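Local structure of MPT synthase subunit 2 (7L32) at residues A30-I35 with G83-I88; V102-V107 with F120-L125; E58-P63 with E141-A146; G64-A69 with E128-K133; D17-N22 with V89-R94. The protein probably serves as the catalytic large subunit of molybdopterin synthase, transferring sulfur to precursor Z (cyclic pyranopterin monophosphate) to make molybdopterin for the molybdenum cofactor. One frame throughout, in Å; residues are numbered along the deposited sequence. Where two conformers were deposited one is given.

The five contacts run through an alpha/beta subunit of the MoaE family built on two sheets. Contacts 1, 2 and 5 use the mixed sheet, where strands 85-91 and 100-108 are neighbours: contacts 1 and 5 sit at opposite ends of strand 85-91, centres about 20 Å apart, each centre about 14 Å from that of contact 2. Contact 5 runs on through strand 93-95 into the antiparallel sheet, which contacts 3 and 4 share, centres about 10 Å apart. Along the chain contact 1 closes before contact 2 opens, whereas contacts 1 and 3 interleave, centres about 31 Å apart. Contacts 1, 2 and 5 touch the second subunit through the loop and helices flanking the mixed sheet, rather than through these strands.

Contact 1: residues A30-I35 with G83-I88; sequences ARNPKI and GIDVAI
G83 receives I35 from the loop that follows helix 21-30: the CD1 methyl of I35 rests 3.6 Å from the carbonyl O of G83, just ahead of strand 85-91. At D85 the contact turns polar. Its CG stands anti to the backbone N (chi1 -160°), which carries the carboxylate out to the N32 amide. ND2 of N32 donates to OD2 of D85 at 2.8 Å, almost straight at 173°, in the amide plane and onto the anti lone pair; amide and carboxylate planes are 65° apart. The same ND2 also bonds to L28 O. A water ties NE of R31 to OD2 of D85, whose direct separation is 4.3 Å. V86 joins through its backbone: a second water bonded to its O accepts from NH2 of R31. At A87, the CB methyl lies 4.1 Å from NH2 of R31, at the guanidinium edge. The opposite charges are thus bridged by solvent; N32 and water hold OD2 of D85 while V86 N holds OD1, which probably fixes the carboxylate's rotation.

Contact 2: residues V102-V107 with F120-L125; sequences VMVATV and FVMDYL
V104 is the bump at the middle of this contact, entering a hollow on helix 120-125 formed by V121, M122 and L125. Its two methyls divide the work. CG1 lies against CG1 of V121 at 3.7 Å, while CG2 reaches the M122 sulfur, 3.5 Å from SD, and has CD1 of L125 on its flank at 4.2 Å. M122 gets there by folding: bends at chi2 (-58°) and chi3 (-61°) curl the thioether back, and the two side chains slide past one another in opposite directions. This is the helix-on-sheet layer of an alpha/beta fold, strand 102-107 and helix 120-125 running at 145° with their axes 9.2 Å apart. V121 extends the apolar layer to I88 on the neighbouring strand, and M122 reaches F41 on strand 37-44, the neighbour of strand 100-108 on its other edge. One step along, V102 and L125 meet tip to tip, CG2 of V102 standing 4.0 Å from CD1 of L125. CE of M122 lies a looser 4.4 Å from CG1 of V102.

Contact 3: residues E58-P63 with E141-A146; sequences ELEHYP and ERWVDA
W143 reaches across to strand 57-61 with the benzo end of its indole, meeting E60 and the backbone beside it. With CG anti to the carbonyl carbon (chi1 -71°) and the ring turned by chi2 of 96°, CZ3 and CH2 lead the approach. The nearest atom they find is aliphatic: CG of E60 sits 3.4 Å from CH2 of W143, oblique to the ring. CB of E60 follows at 3.8 Å from CZ3 of W143. The E60 chain is bent at chi2 (-40°), and CB and CG, not the carboxylate, lie against the tryptophan. CZ3 of W143 also lies 3.6 Å from the backbone O of E58. At the far end of the contact L59 and A146 pack together, CD2 of L59 lying 4.2 Å from CB of A146. The L59 CB starts out away from strand 141-145, but its branch swings back to make this touch. Strand 131-136 runs between the two strands in the antiparallel sheet, pairing E60 with W132 and V144 with K133, so these side chains span a full strand; the segment axes are 8.9 Å apart. From that middle strand K134 forms salt bridges with both E58 and the poorly ordered E141. Direct contact is therefore hydrophobic and van der Waals in kind, while K134, shared by E58 and E141, probably offsets their like charges.

Contact 4: residues G64-A69 with E128-K133; sequences GMTEKA and EAPFWK
T66 is set by a chi1 of -56°, which places OG1 beside its own backbone N and CG2 anti to it, so one branch faces P130 and the other F131. OG1 of T66 donates its proton to O of P130 at 2.7 Å, in the carbonyl plane. OG1 of T66 in turn accepts from Y62 N, tying the loop before helix 65-80 to the segment beyond helix 111-128. CG2 sits over a face of the F131 ring in a CH-pi contact, 4.0 Å from the centroid and 28° off the normal; the F131 ring also stacks with H90. The proline ring packs along the helix: CD of P130 lies 3.7 Å from CB of A69, and CG of P130 is 4.1 Å from CG of M65, the two side chains crossing at about a right angle. G64 occupies the N-cap position of helix 65-80. The whole is a helix start packed on the link between helix 111-128 and strand 131-136, joining the helical layer of this MoaE-family fold to its antiparallel sheet.

Contact 5: residues D17-N22 with V89-R94; sequences DDFDLN and VHRVGR
R91 stretches from strand 85-91 along the loop before helix 21-30, touching F19, D17 and D18 on the way. Its CB leaves toward that loop, and chi1 of -64° sets CG anti to the carbonyl carbon. There CG of R91 meets the edge of the F19 ring, 4.0 Å from CD2 of F19, and also lies near the carbonyl O of D17. CD comes next, between that same carbonyl and OD1 of D18. A bend at chi3 (70°) then swings the head over the loop: NE of R91 is 3.2 Å from O of D17, and CA of D18 lies over one face of the guanidinium, 3.5 Å from NE of R91. At the tip NH1 of R91 forms a salt bridge with OD1 of D18, 3.6 Å away. Carboxylate and guanidinium are stacked with planes 24° apart and the oxygen well out of the guanidinium plane, so charge alone acts here. OD1 of D18 also accepts from F19 N and Q100 NE2, which hold the carboxylate in place; NH2 of R91 donates to T16 O and NH1 to Q100 O. Beside R91, CG1 of V89 packs 3.9 Å from CD2 of F19. The loop thus lies over the end of strand 85-91, which runs between strands 11-15 and 100-108 in the mixed sheet, and leads into helix 21-30, whose N-cap is D20, its OD1 making a weak bond to A23 N.

Contact 1: residues A30-I35 with G83-I88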
# COMPACT_ATOMS: atom_id res chain seq x y z
N ALA A 30 -4.63 4.21 -15.18
CA ALA A 30 -5.08 4.72 -16.47
C ALA A 30 -5.26 6.24 -16.46
O ALA A 30 -5.20 6.87 -17.52
CB ALA A 30 -6.38 4.04 -16.90
N ARG A 31 -5.50 6.84 -15.30
CA ARG A 31 -5.59 8.29 -15.19
C ARG A 31 -4.24 8.96 -14.98
O ARG A 31 -4.18 10.19 -14.89
CB ARG A 31 -6.57 8.71 -14.06
CG ARG A 31 -8.01 8.26 -14.33
CD ARG A 31 -9.00 8.84 -13.29
NE ARG A 31 -8.69 8.47 -11.91
CZ ARG A 31 -9.09 7.33 -11.35
NH1 ARG A 31 -9.72 6.40 -12.05
NH2 ARG A 31 -8.88 7.14 -10.05
N ASN A 32 -3.16 8.18 -14.88
CA ASN A 32 -1.82 8.69 -14.57
C ASN A 32 -0.79 7.96 -15.43
O ASN A 32 0.00 7.14 -14.93
CB ASN A 32 -1.53 8.57 -13.07
CG ASN A 32 -2.46 9.45 -12.26
OD1 ASN A 32 -2.19 10.65 -12.11
ND2 ASN A 32 -3.58 8.89 -11.79
N PRO A 33 -0.77 8.24 -16.73
CA PRO A 33 0.01 7.40 -17.66
C PRO A 33 1.53 7.48 -17.50
O PRO A 33 2.23 6.61 -18.04
CB PRO A 33 -0.43 7.91 -19.04
CG PRO A 33 -0.88 9.35 -18.80
CD PRO A 33 -1.54 9.29 -17.43
N LYS A 34 2.08 8.49 -16.82
CA LYS A 34 3.52 8.71 -16.82
C LYS A 34 4.18 8.42 -15.47
O LYS A 34 5.39 8.62 -15.34
CB LYS A 34 3.86 10.14 -17.26
CG LYS A 34 3.29 10.51 -18.63
CD LYS A 34 3.83 9.61 -19.75
CE LYS A 34 5.23 10.03 -20.16
NZ LYS A 34 5.63 9.30 -21.37
N ILE A 35 3.43 7.97 -14.47
CA ILE A 35 4.05 7.66 -13.19
C ILE A 35 3.63 6.26 -12.78
O ILE A 35 2.52 5.81 -13.12
CB ILE A 35 3.72 8.70 -12.09
CG1 ILE A 35 2.20 8.91 -11.97
CG2 ILE A 35 4.42 10.03 -12.39
CD1 ILE A 35 1.84 9.96 -10.92
N GLY A 83 2.02 16.33 -7.60
CA GLY A 83 2.24 15.31 -8.61
C GLY A 83 1.66 13.93 -8.29
O GLY A 83 1.76 13.03 -9.13
N ILE A 84 1.10 13.73 -7.10
CA ILE A 84 0.46 12.45 -6.78
C ILE A 84 -0.96 12.46 -7.33
O ILE A 84 -1.48 13.51 -7.73
CB ILE A 84 0.44 12.16 -5.26
CG1 ILE A 84 -0.47 13.16 -4.53
CG2 ILE A 84 1.86 12.17 -4.68
CD1 ILE A 84 -0.85 12.72 -3.10
N ASP A 85 -1.59 11.29 -7.38
CA ASP A 85 -3.04 11.18 -7.56
C ASP A 85 -3.53 10.18 -6.51
O ASP A 85 -2.75 9.33 -6.04
CB ASP A 85 -3.43 10.73 -8.98
CG ASP A 85 -4.88 11.06 -9.35
OD1 ASP A 85 -5.57 11.75 -8.54
OD2 ASP A 85 -5.33 10.64 -10.44
N VAL A 86 -4.80 10.33 -6.12
CA VAL A 86 -5.39 9.67 -4.96
C VAL A 86 -6.74 9.09 -5.34
O VAL A 86 -7.56 9.77 -5.97
CB VAL A 86 -5.60 10.65 -3.78
CG1 VAL A 86 -6.23 9.92 -2.56
CG2 VAL A 86 -4.32 11.38 -3.40
N ALA A 87 -7.01 7.85 -4.92
CA ALA A 87 -8.35 7.27 -5.04
C ALA A 87 -8.79 6.75 -3.68
O ALA A 87 -7.99 6.16 -2.95
CB ALA A 87 -8.39 6.13 -6.08
N ILE A 88 -10.05 6.99 -3.32
CA ILE A 88 -10.60 6.53 -2.05
C ILE A 88 -11.96 5.90 -2.33
O ILE A 88 -12.81 6.52 -2.99
CB ILE A 88 -10.77 7.67 -1.02
CG1 ILE A 88 -9.45 8.44 -0.81
CG2 ILE A 88 -11.34 7.11 0.33
CD1 ILE A 88 -9.62 9.78 -0.04
O HOH W 1 -8.32 9.55 -8.55
O HOH W 2 -7.69 11.07 -11.24

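Contact 2: residues V102-V107 with F120-L125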
# COMPACT_ATOMS: atom_id res chain seq x y z
N VAL A 102 -12.53 -0.18 3.50
CA VAL A 102 -12.03 1.05 2.90
C VAL A 102 -10.78 0.69 2.11
O VAL A 102 -10.03 -0.20 2.50
CB VAL A 102 -11.74 2.10 3.99
CG1 VAL A 102 -10.78 1.56 5.04
CG2 VAL A 102 -11.21 3.41 3.39
N MET A 103 -10.60 1.35 0.98
CA MET A 103 -9.33 1.29 0.27
C MET A 103 -8.88 2.70 -0.06
O MET A 103 -9.70 3.57 -0.41
CB MET A 103 -9.41 0.44 -1.01
CG MET A 103 -10.37 0.92 -2.09
SD MET A 103 -9.71 0.33 -3.69
CE MET A 103 -8.39 1.50 -3.88
N VAL A 104 -7.58 2.94 0.07
CA VAL A 104 -6.96 4.18 -0.37
C VAL A 104 -5.79 3.77 -1.27
O VAL A 104 -5.02 2.89 -0.90
CB VAL A 104 -6.45 5.03 0.80
CG1 VAL A 104 -5.64 6.23 0.26
CG2 VAL A 104 -7.66 5.53 1.65
N ALA A 105 -5.72 4.36 -2.46
CA ALA A 105 -4.59 4.10 -3.37
C ALA A 105 -4.01 5.44 -3.83
O ALA A 105 -4.76 6.38 -4.11
CB ALA A 105 -5.04 3.29 -4.58
N THR A 106 -2.68 5.53 -3.89
CA THR A 106 -2.02 6.73 -4.37
C THR A 106 -0.98 6.31 -5.40
O THR A 106 -0.46 5.20 -5.35
CB THR A 106 -1.32 7.53 -3.26
OG1 THR A 106 -0.27 6.74 -2.66
CG2 THR A 106 -2.33 7.99 -2.17
N VAL A 107 -0.72 7.19 -6.36
CA VAL A 107 0.33 6.95 -7.35
C VAL A 107 1.22 8.18 -7.40
O VAL A 107 0.77 9.31 -7.20
CB VAL A 107 -0.24 6.59 -8.74
CG1 VAL A 107 -1.15 7.70 -9.32
CG2 VAL A 107 0.88 6.24 -9.73
N PHE A 120 -0.84 9.29 5.02
CA PHE A 120 -1.44 10.57 5.43
C PHE A 120 -2.96 10.56 5.20
O PHE A 120 -3.74 10.97 6.08
CB PHE A 120 -0.78 11.73 4.67
CG PHE A 120 -1.48 13.06 4.88
CD1 PHE A 120 -1.18 13.85 5.98
CD2 PHE A 120 -2.42 13.52 3.97
CE1 PHE A 120 -1.86 15.07 6.22
CE2 PHE A 120 -3.09 14.73 4.18
CZ PHE A 120 -2.81 15.52 5.31
N VAL A 121 -3.39 10.12 4.01
CA VAL A 121 -4.82 10.09 3.71
C VAL A 121 -5.55 9.17 4.68
O VAL A 121 -6.63 9.51 5.18
CB VAL A 121 -5.06 9.69 2.23
CG1 VAL A 121 -6.57 9.41 1.97
CG2 VAL A 121 -4.57 10.79 1.25
N MET A 122 -4.98 7.99 4.97
CA MET A 122 -5.62 7.06 5.91
C MET A 122 -5.71 7.67 7.31
O MET A 122 -6.76 7.57 7.97
CB MET A 122 -4.87 5.71 5.98
CG MET A 122 -5.28 4.70 4.86
SD MET A 122 -7.07 4.33 4.88
CE MET A 122 -7.22 3.62 6.51
N ASP A 123 -4.62 8.30 7.79
CA ASP A 123 -4.64 8.91 9.12
C ASP A 123 -5.71 10.00 9.21
O ASP A 123 -6.44 10.08 10.20
CB ASP A 123 -3.27 9.53 9.44
CG ASP A 123 -2.22 8.49 9.80
OD1 ASP A 123 -2.56 7.33 10.10
OD2 ASP A 123 -1.03 8.87 9.77
N TYR A 124 -5.77 10.87 8.20
CA TYR A 124 -6.73 11.98 8.19
C TYR A 124 -8.15 11.45 8.04
O TYR A 124 -9.08 11.91 8.73
CB TYR A 124 -6.35 12.91 7.02
CG TYR A 124 -6.85 14.34 6.98
CD1 TYR A 124 -7.85 14.80 7.84
CD2 TYR A 124 -6.38 15.21 5.99
CE1 TYR A 124 -8.32 16.12 7.75
CE2 TYR A 124 -6.85 16.53 5.90
CZ TYR A 124 -7.82 16.97 6.78
OH TYR A 124 -8.30 18.27 6.70
N LEU A 125 -8.34 10.45 7.18
CA LEU A 125 -9.63 9.79 7.04
C LEU A 125 -10.12 9.23 8.37
O LEU A 125 -11.26 9.48 8.80
CB LEU A 125 -9.52 8.67 5.99
CG LEU A 125 -10.76 7.85 5.60
CD1 LEU A 125 -10.54 7.26 4.19
CD2 LEU A 125 -11.07 6.71 6.59

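Contact 3: residues E58-P63 with E141-A146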
# COMPACT_ATOMS: atom_id res chain seq x y z
N GLU A 58 -22.36 -1.83 11.70
CA GLU A 58 -23.25 -1.02 10.87
C GLU A 58 -22.65 0.39 10.83
O GLU A 58 -22.64 1.08 11.85
CB GLU A 58 -24.67 -1.00 11.41
CG GLU A 58 -25.43 -2.30 11.23
CD GLU A 58 -26.91 -2.09 11.04
OE1 GLU A 58 -27.28 -1.04 10.47
OE2 GLU A 58 -27.70 -2.94 11.49
N LEU A 59 -22.18 0.79 9.65
CA LEU A 59 -21.55 2.08 9.40
C LEU A 59 -22.47 2.96 8.56
O LEU A 59 -23.06 2.48 7.58
CB LEU A 59 -20.23 1.94 8.62
CG LEU A 59 -18.89 1.97 9.35
CD1 LEU A 59 -17.74 2.02 8.32
CD2 LEU A 59 -18.85 3.15 10.30
N GLU A 60 -22.55 4.24 8.91
CA GLU A 60 -23.29 5.21 8.12
C GLU A 60 -22.46 6.48 7.97
O GLU A 60 -21.70 6.85 8.87
CB GLU A 60 -24.66 5.54 8.76
CG GLU A 60 -25.72 4.45 8.60
CD GLU A 60 -25.72 3.77 7.23
OE1 GLU A 60 -25.57 4.47 6.20
OE2 GLU A 60 -25.85 2.52 7.19
N HIS A 61 -22.62 7.13 6.83
CA HIS A 61 -21.97 8.40 6.54
C HIS A 61 -23.01 9.51 6.56
O HIS A 61 -24.20 9.25 6.77
CB HIS A 61 -21.26 8.34 5.18
CG HIS A 61 -22.20 8.27 4.01
ND1 HIS A 61 -23.16 7.29 3.90
CD2 HIS A 61 -22.34 9.06 2.93
CE1 HIS A 61 -23.85 7.47 2.78
NE2 HIS A 61 -23.37 8.54 2.18
N TYR A 62 -22.55 10.75 6.37
CA TYR A 62 -23.43 11.91 6.21
C TYR A 62 -23.45 12.26 4.73
O TYR A 62 -22.47 12.81 4.21
CB TYR A 62 -22.90 13.09 7.05
CG TYR A 62 -23.82 14.31 7.22
CD1 TYR A 62 -24.75 14.67 6.24
CD2 TYR A 62 -23.74 15.11 8.35
CE1 TYR A 62 -25.57 15.79 6.40
CE2 TYR A 62 -24.55 16.23 8.52
CZ TYR A 62 -25.47 16.57 7.54
OH TYR A 62 -26.28 17.68 7.70
N PRO A 63 -24.51 11.91 3.99
CA PRO A 63 -24.48 12.07 2.53
C PRO A 63 -24.10 13.48 2.10
O PRO A 63 -24.62 14.47 2.61
CB PRO A 63 -25.92 11.72 2.11
CG PRO A 63 -26.36 10.77 3.16
CD PRO A 63 -25.75 11.26 4.44
N GLU A 141 -30.77 1.48 20.70
CA GLU A 141 -29.84 1.65 19.58
C GLU A 141 -29.43 3.11 19.44
O GLU A 141 -30.28 4.00 19.37
CB GLU A 141 -30.47 1.15 18.29
CG GLU A 141 -30.55 -0.36 18.16
CD GLU A 141 -30.84 -0.80 16.74
OE1 GLU A 141 -31.29 0.05 15.94
OE2 GLU A 141 -30.61 -1.99 16.42
N ARG A 142 -28.12 3.34 19.38
CA ARG A 142 -27.57 4.67 19.17
C ARG A 142 -26.51 4.65 18.07
O ARG A 142 -25.95 3.60 17.74
CB ARG A 142 -26.94 5.23 20.46
CG ARG A 142 -27.91 5.44 21.62
CD ARG A 142 -28.97 6.49 21.30
NE ARG A 142 -29.91 6.70 22.39
CZ ARG A 142 -31.11 6.14 22.48
NH1 ARG A 142 -31.58 5.34 21.54
NH2 ARG A 142 -31.87 6.42 23.54
N TRP A 143 -26.26 5.83 17.52
CA TRP A 143 -25.24 6.02 16.50
C TRP A 143 -24.09 6.77 17.14
O TRP A 143 -24.27 7.91 17.60
CB TRP A 143 -25.81 6.77 15.30
CG TRP A 143 -26.77 5.94 14.52
CD1 TRP A 143 -28.13 5.91 14.64
CD2 TRP A 143 -26.43 4.98 13.51
NE1 TRP A 143 -28.66 5.00 13.77
CE2 TRP A 143 -27.64 4.41 13.06
CE3 TRP A 143 -25.23 4.54 12.95
CZ2 TRP A 143 -27.69 3.43 12.07
CZ3 TRP A 143 -25.27 3.57 11.96
CH2 TRP A 143 -26.50 3.02 11.54
N VAL A 144 -22.91 6.14 17.20
CA VAL A 144 -21.76 6.71 17.89
C VAL A 144 -20.72 7.12 16.85
O VAL A 144 -20.47 6.40 15.88
CB VAL A 144 -21.17 5.74 18.94
CG1 VAL A 144 -22.29 5.19 19.85
CG2 VAL A 144 -20.40 4.60 18.30
N ASP A 145 -20.17 8.31 17.05
CA ASP A 145 -19.09 8.85 16.22
C ASP A 145 -17.97 7.83 16.06
O ASP A 145 -17.40 7.36 17.05
CB ASP A 145 -18.61 10.14 16.91
CG ASP A 145 -17.50 10.85 16.16
OD1 ASP A 145 -17.18 10.50 15.00
OD2 ASP A 145 -16.96 11.80 16.76
N ALA A 146 -17.67 7.47 14.81
CA ALA A 146 -16.68 6.43 14.51
C ALA A 146 -15.28 6.98 14.26
O ALA A 146 -14.36 6.19 14.01
CB ALA A 146 -17.12 5.60 13.29

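Contact 4: residues G64-A69 with E128-K133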
# COMPACT_ATOMS: atom_id res chain seq x y z
N GLY A 64 -23.14 13.56 1.17
CA GLY A 64 -22.62 14.84 0.73
C GLY A 64 -21.51 15.35 1.63
O GLY A 64 -20.41 15.63 1.16
N MET A 65 -21.81 15.47 2.93
CA MET A 65 -20.82 15.96 3.90
C MET A 65 -19.58 15.06 3.94
O MET A 65 -18.44 15.55 3.89
CB MET A 65 -21.49 16.03 5.27
CG MET A 65 -20.58 16.30 6.46
SD MET A 65 -20.48 18.05 6.89
CE MET A 65 -22.16 18.40 7.38
N THR A 66 -19.78 13.76 4.07
CA THR A 66 -18.62 12.88 4.21
C THR A 66 -17.78 12.88 2.93
O THR A 66 -16.55 12.92 3.00
CB THR A 66 -19.06 11.46 4.59
OG1 THR A 66 -19.84 11.51 5.79
CG2 THR A 66 -17.81 10.55 4.84
N GLU A 67 -18.42 12.84 1.76
CA GLU A 67 -17.67 12.89 0.50
C GLU A 67 -16.84 14.16 0.41
O GLU A 67 -15.66 14.12 0.03
CB GLU A 67 -18.62 12.80 -0.70
CG GLU A 67 -19.21 11.40 -0.94
CD GLU A 67 -20.58 11.19 -0.30
OE1 GLU A 67 -20.94 11.91 0.67
OE2 GLU A 67 -21.29 10.28 -0.76
N LYS A 68 -17.42 15.31 0.78
CA LYS A 68 -16.67 16.56 0.73
C LYS A 68 -15.46 16.53 1.66
O LYS A 68 -14.39 17.06 1.32
CB LYS A 68 -17.59 17.74 1.05
CG LYS A 68 -18.46 18.12 -0.13
CD LYS A 68 -19.42 19.26 0.19
CE LYS A 68 -20.46 19.43 -0.91
NZ LYS A 68 -21.55 18.41 -0.83
N ALA A 69 -15.60 15.91 2.83
CA ALA A 69 -14.45 15.78 3.73
C ALA A 69 -13.36 14.91 3.11
O ALA A 69 -12.16 15.22 3.22
CB ALA A 69 -14.90 15.18 5.07
N GLU A 128 -10.80 12.19 10.92
CA GLU A 128 -11.65 13.34 10.61
C GLU A 128 -12.88 13.08 9.73
O GLU A 128 -13.79 13.91 9.75
CB GLU A 128 -10.82 14.46 9.97
CG GLU A 128 -9.76 15.06 10.90
CD GLU A 128 -10.35 15.66 12.17
OE1 GLU A 128 -11.43 16.31 12.09
OE2 GLU A 128 -9.74 15.48 13.25
N ALA A 129 -12.93 12.01 8.96
CA ALA A 129 -14.07 11.82 8.06
C ALA A 129 -15.32 11.45 8.85
O ALA A 129 -15.27 10.53 9.69
CB ALA A 129 -13.78 10.74 7.01
N PRO A 130 -16.46 12.13 8.63
CA PRO A 130 -17.67 11.84 9.43
C PRO A 130 -18.32 10.51 9.11
O PRO A 130 -18.96 10.35 8.06
CB PRO A 130 -18.61 13.00 9.09
CG PRO A 130 -17.74 14.06 8.48
CD PRO A 130 -16.63 13.31 7.78
N PHE A 131 -18.19 9.56 10.03
CA PHE A 131 -18.86 8.26 9.97
C PHE A 131 -19.40 7.96 11.36
O PHE A 131 -18.85 8.44 12.36
CB PHE A 131 -17.91 7.12 9.57
CG PHE A 131 -17.53 7.13 8.12
CD1 PHE A 131 -18.37 6.57 7.17
CD2 PHE A 131 -16.34 7.72 7.71
CE1 PHE A 131 -18.01 6.57 5.82
CE2 PHE A 131 -15.99 7.74 6.38
CZ PHE A 131 -16.83 7.16 5.42
N TRP A 132 -20.44 7.13 11.41
CA TRP A 132 -21.09 6.72 12.65
C TRP A 132 -21.29 5.22 12.66
O TRP A 132 -21.61 4.62 11.63
CB TRP A 132 -22.45 7.42 12.85
CG TRP A 132 -22.33 8.90 13.13
CD1 TRP A 132 -22.39 9.50 14.36
CD2 TRP A 132 -22.09 9.95 12.18
NE1 TRP A 132 -22.23 10.86 14.22
CE2 TRP A 132 -22.04 11.17 12.90
CE3 TRP A 132 -21.93 9.99 10.79
CZ2 TRP A 132 -21.83 12.40 12.28
CZ3 TRP A 132 -21.71 11.23 10.17
CH2 TRP A 132 -21.67 12.41 10.92
N LYS A 133 -21.15 4.62 13.85
CA LYS A 133 -21.35 3.19 14.07
C LYS A 133 -22.58 2.99 14.94
O LYS A 133 -22.78 3.72 15.91
CB LYS A 133 -20.14 2.56 14.77
CG LYS A 133 -19.32 1.62 13.93
CD LYS A 133 -18.15 1.05 14.74
CE LYS A 133 -18.62 0.35 16.00
NZ LYS A 133 -19.16 -1.03 15.76

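Contact 5: residues D17-N22 with V89-R94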
# COMPACT_ATOMS: atom_id res chain seq x y z
N ASP A 17 -21.90 -1.41 -2.04
CA ASP A 17 -21.33 -2.56 -2.73
C ASP A 17 -19.87 -2.73 -2.35
O ASP A 17 -19.17 -1.78 -1.99
CB ASP A 17 -21.44 -2.39 -4.25
CG ASP A 17 -22.83 -2.62 -4.78
OD1 ASP A 17 -23.65 -3.29 -4.12
OD2 ASP A 17 -23.09 -2.13 -5.91
N ASP A 18 -19.40 -3.97 -2.45
CA ASP A 18 -17.97 -4.21 -2.25
C ASP A 18 -17.18 -3.66 -3.45
O ASP A 18 -17.74 -3.41 -4.52
CB ASP A 18 -17.71 -5.70 -2.06
CG ASP A 18 -16.40 -5.97 -1.34
OD1 ASP A 18 -15.72 -4.99 -0.94
OD2 ASP A 18 -16.06 -7.16 -1.19
N PHE A 19 -15.88 -3.45 -3.24
CA PHE A 19 -15.03 -2.92 -4.30
C PHE A 19 -14.00 -3.97 -4.72
O PHE A 19 -13.75 -4.95 -4.01
CB PHE A 19 -14.33 -1.62 -3.87
CG PHE A 19 -13.57 -1.70 -2.55
CD1 PHE A 19 -12.29 -2.26 -2.50
CD2 PHE A 19 -14.12 -1.19 -1.38
CE1 PHE A 19 -11.59 -2.33 -1.30
CE2 PHE A 19 -13.42 -1.25 -0.17
CZ PHE A 19 -12.15 -1.83 -0.13
N ASP A 20 -13.42 -3.76 -5.90
CA ASP A 20 -12.41 -4.64 -6.49
C ASP A 20 -11.10 -3.86 -6.52
O ASP A 20 -10.92 -2.97 -7.36
CB ASP A 20 -12.85 -5.07 -7.89
CG ASP A 20 -11.87 -6.01 -8.60
OD1 ASP A 20 -10.66 -6.04 -8.29
OD2 ASP A 20 -12.34 -6.72 -9.50
N LEU A 21 -10.16 -4.22 -5.64
CA LEU A 21 -8.89 -3.50 -5.55
C LEU A 21 -8.18 -3.43 -6.91
O LEU A 21 -7.72 -2.36 -7.31
CB LEU A 21 -7.98 -4.17 -4.51
CG LEU A 21 -6.60 -3.53 -4.29
CD1 LEU A 21 -6.71 -2.09 -3.77
CD2 LEU A 21 -5.79 -4.37 -3.32
N ASN A 22 -8.13 -4.56 -7.63
CA ASN A 22 -7.49 -4.61 -8.95
C ASN A 22 -8.09 -3.58 -9.90
O ASN A 22 -7.38 -2.81 -10.55
CB ASN A 22 -7.65 -6.00 -9.59
CG ASN A 22 -6.57 -6.96 -9.21
OD1 ASN A 22 -5.68 -6.61 -8.44
ND2 ASN A 22 -6.64 -8.19 -9.73
N VAL A 89 -12.17 4.67 -1.85
CA VAL A 89 -13.50 4.05 -1.84
C VAL A 89 -13.78 3.60 -0.42
O VAL A 89 -13.00 2.84 0.17
CB VAL A 89 -13.60 2.85 -2.80
CG1 VAL A 89 -15.05 2.30 -2.83
CG2 VAL A 89 -13.14 3.23 -4.23
N HIS A 90 -14.89 4.07 0.16
CA HIS A 90 -15.25 3.67 1.51
C HIS A 90 -16.64 3.05 1.49
O HIS A 90 -17.54 3.55 0.80
CB HIS A 90 -15.20 4.88 2.47
CG HIS A 90 -14.99 4.50 3.91
ND1 HIS A 90 -15.87 3.70 4.61
CD2 HIS A 90 -14.03 4.86 4.79
CE1 HIS A 90 -15.44 3.56 5.85
NE2 HIS A 90 -14.33 4.26 5.99
N ARG A 91 -16.82 1.95 2.20
CA ARG A 91 -18.12 1.30 2.23
C ARG A 91 -18.91 1.76 3.45
O ARG A 91 -18.35 2.24 4.44
CB ARG A 91 -17.99 -0.22 2.25
CG ARG A 91 -17.34 -0.77 0.98
CD ARG A 91 -17.24 -2.27 1.04
NE ARG A 91 -18.54 -2.91 0.93
CZ ARG A 91 -18.80 -4.15 1.32
NH1 ARG A 91 -17.88 -4.90 1.89
NH2 ARG A 91 -20.03 -4.65 1.13
N VAL A 92 -20.24 1.62 3.34
CA VAL A 92 -21.17 1.84 4.45
C VAL A 92 -22.18 0.69 4.44
O VAL A 92 -22.20 -0.14 3.54
CB VAL A 92 -21.89 3.21 4.35
CG1 VAL A 92 -20.90 4.34 4.60
CG2 VAL A 92 -22.56 3.37 3.00
N GLY A 93 -23.01 0.66 5.47
CA GLY A 93 -23.98 -0.41 5.63
C GLY A 93 -23.56 -1.44 6.66
O GLY A 93 -22.74 -1.20 7.54
N ARG A 94 -24.17 -2.62 6.54
CA ARG A 94 -23.93 -3.71 7.48
C ARG A 94 -22.74 -4.53 6.98
O ARG A 94 -22.84 -5.21 5.95
CB ARG A 94 -25.19 -4.56 7.62
CG ARG A 94 -25.19 -5.54 8.77
CD ARG A 94 -26.54 -6.24 8.86
NE ARG A 94 -26.50 -7.44 9.69
CZ ARG A 94 -26.16 -8.64 9.24
NH1 ARG A 94 -25.80 -8.82 7.98
NH2 ARG A 94 -26.17 -9.67 10.07